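Local coordinates for flavin-dependent monooxygenase, oxygenase subunit HsaA (Mycobacterium tuberculosis, PDB 3AFF), which probably catalyses the FMNH2-dependent ortho-hydroxylation of the phenolic secosteroid 3-HSA during cholesterol breakdown, working with a separate reductase component, at residues Lys230-Trp233 with Gly234-His237. Numbering follows the deposited sequence.
Sequences KMPW and GTMH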
ATOM      1  N   LYS A 230      32.448 -10.751  30.398  1.00 19.86           N
ATOM      2  CA  LYS A 230      31.323 -11.582  29.994  1.00 21.35           C
ATOM      3  C   LYS A 230      30.587 -11.084  28.723  1.00 20.67           C
ATOM      4  O   LYS A 230      29.633 -11.700  28.304  1.00 20.91           O
ATOM      5  CB  LYS A 230      30.354 -11.824  31.173  1.00 22.53           C
ATOM      6  CG  LYS A 230      31.113 -12.267  32.458  1.00 23.87           C
ATOM      7  CD  LYS A 230      30.111 -12.725  33.524  1.00 25.86           C
ATOM      8  CE  LYS A 230      30.835 -13.471  34.687  1.00 29.58           C
ATOM      9  NZ  LYS A 230      31.535 -12.432  35.506  1.00 30.64           N
ATOM     10  N   MET A 231      31.077 -10.029  28.080  1.00 20.50           N
ATOM     11  CA  MET A 231      30.424  -9.478  26.860  1.00 20.18           C
ATOM     12  C   MET A 231      30.535 -10.483  25.706  1.00 19.77           C
ATOM     13  O   MET A 231      31.468 -11.263  25.690  1.00 18.88           O
ATOM     14  CB  MET A 231      31.089  -8.146  26.494  1.00 19.44           C
ATOM     15  CG  MET A 231      30.692  -7.028  27.419  1.00 18.54           C
ATOM     16  SD  MET A 231      28.976  -6.430  27.177  1.00 18.27           S
ATOM     17  CE  MET A 231      29.219  -5.643  25.618  1.00 13.12           C
ATOM     18  N   PRO A 232      29.530 -10.541  24.796  1.00 19.44           N
ATOM     19  CA  PRO A 232      29.658 -11.533  23.788  1.00 19.30           C
ATOM     20  C   PRO A 232      30.698 -11.205  22.710  1.00 19.51           C
ATOM     21  O   PRO A 232      30.869 -10.049  22.301  1.00 19.85           O
ATOM     22  CB  PRO A 232      28.252 -11.632  23.184  1.00 20.81           C
ATOM     23  CG  PRO A 232      27.534 -10.444  23.646  1.00 19.17           C
ATOM     24  CD  PRO A 232      28.262  -9.786  24.697  1.00 19.33           C
ATOM     25  N   TRP A 233      31.413 -12.233  22.286  1.00 18.95           N
ATOM     26  CA  TRP A 233      32.351 -12.067  21.167  1.00 17.75           C
ATOM     27  C   TRP A 233      31.676 -11.461  19.924  1.00 17.10           C
ATOM     28  O   TRP A 233      32.234 -10.546  19.292  1.00 15.52           O
ATOM     29  CB  TRP A 233      32.978 -13.423  20.833  1.00 18.65           C
ATOM     30  CG  TRP A 233      33.818 -13.400  19.600  1.00 18.80           C
ATOM     31  CD1 TRP A 233      33.410 -13.702  18.337  1.00 20.99           C
ATOM     32  CD2 TRP A 233      35.213 -13.078  19.510  1.00 19.54           C
ATOM     33  NE1 TRP A 233      34.466 -13.593  17.453  1.00 20.23           N
ATOM     34  CE2 TRP A 233      35.587 -13.228  18.155  1.00 19.23           C
ATOM     35  CE3 TRP A 233      36.199 -12.714  20.449  1.00 19.61           C
ATOM     36  CZ2 TRP A 233      36.903 -12.964  17.693  1.00 21.48           C
ATOM     37  CZ3 TRP A 233      37.499 -12.466  19.993  1.00 19.01           C
ATOM     38  CH2 TRP A 233      37.841 -12.614  18.623  1.00 19.92           C
ATOM     39  N   GLY A 234      30.477 -11.960  19.638  1.00 18.79           N
ATOM     40  CA  GLY A 234      29.719 -11.605  18.404  1.00 20.03           C
ATOM     41  C   GLY A 234      29.279 -10.149  18.367  1.00 20.24           C
ATOM     42  O   GLY A 234      28.966  -9.605  17.278  1.00 19.49           O
ATOM     43  N   THR A 235      29.211  -9.512  19.550  1.00 19.57           N
ATOM     44  CA  THR A 235      29.106  -8.063  19.661  1.00 19.27           C
ATOM     45  C   THR A 235      30.431  -7.365  19.740  1.00 19.71           C
ATOM     46  O   THR A 235      30.671  -6.368  19.011  1.00 20.80           O
ATOM     47  CB  THR A 235      28.148  -7.598  20.826  1.00 19.79           C
ATOM     48  OG1 THR A 235      26.890  -8.285  20.707  1.00 20.40           O
ATOM     49  CG2 THR A 235      27.835  -6.093  20.721  1.00 21.05           C
ATOM     50  N   MET A 236      31.327  -7.844  20.586  1.00 19.55           N
ATOM     51  CA  MET A 236      32.583  -7.068  20.817  1.00 19.09           C
ATOM     52  C   MET A 236      33.464  -6.989  19.559  1.00 17.54           C
ATOM     53  O   MET A 236      34.066  -6.004  19.240  1.00 16.68           O
ATOM     54  CB  MET A 236      33.372  -7.698  21.972  1.00 18.74           C
ATOM     55  CG  MET A 236      32.703  -7.497  23.362  1.00 19.92           C
ATOM     56  SD  MET A 236      32.824  -5.800  23.964  1.00 22.87           S
ATOM     57  CE  MET A 236      34.515  -5.612  24.439  1.00 23.19           C
ATOM     58  N   HIS A 237      33.533  -8.090  18.854  1.00 18.16           N
ATOM     59  CA  HIS A 237      34.426  -8.240  17.725  1.00 17.33           C
ATOM     60  C   HIS A 237      34.003  -7.341  16.551  1.00 17.25           C
ATOM     61  O   HIS A 237      34.841  -6.544  16.092  1.00 16.22           O
ATOM     62  CB  HIS A 237      34.584  -9.755  17.315  1.00 18.37           C
ATOM     63  CG  HIS A 237      35.410  -9.966  16.090  1.00 18.10           C
ATOM     64  ND1 HIS A 237      36.630  -9.348  15.901  1.00 19.74           N
ATOM     65  CD2 HIS A 237      35.212 -10.745  15.001  1.00 19.38           C
ATOM     66  CE1 HIS A 237      37.113  -9.685  14.716  1.00 21.50           C
ATOM     67  NE2 HIS A 237      36.297 -10.572  14.175  1.00 19.48           N
TER
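M236 N donates to P232 O (2.8 Å) and H237 N to W233 O (2.8 Å), the first i-to-i+4 bonds of helix 233-259, with T235 N adding a weak bond to P232 O. This is a helix N-terminus in the acyl-CoA dehydrogenase-like fold, with P232 at the N-cap position. One turn apart, W233 and H237 form an offset stack, their planes at 25° and the imidazole centroid 4.8 Å from that of the six-membered ring. Both side chains set CG anti to the backbone N (chi1 173° and 176°) and run alongside each other; H237 CB makes a CH-pi contact over the indole five-membered ring. E374 accepts a hydrogen bond from the indole NE1, and Y120, an FMN-binding residue by similarity, meets both rings, so the stack probably borders the flavin site. M231 and M236 cross at about a right angle, M231 CB meeting M236 CG at 3.6 Å; bends at chi2 and chi3 of M231 bring its CE to 4.0 Å from M236 SD, and P65 of helix 65-76 touches both side chains. P232 and T235 lie side by side: T235 OG1, hydrogen-bonded to E304 of helix 286-309, sits 3.7 Å from P232 CG.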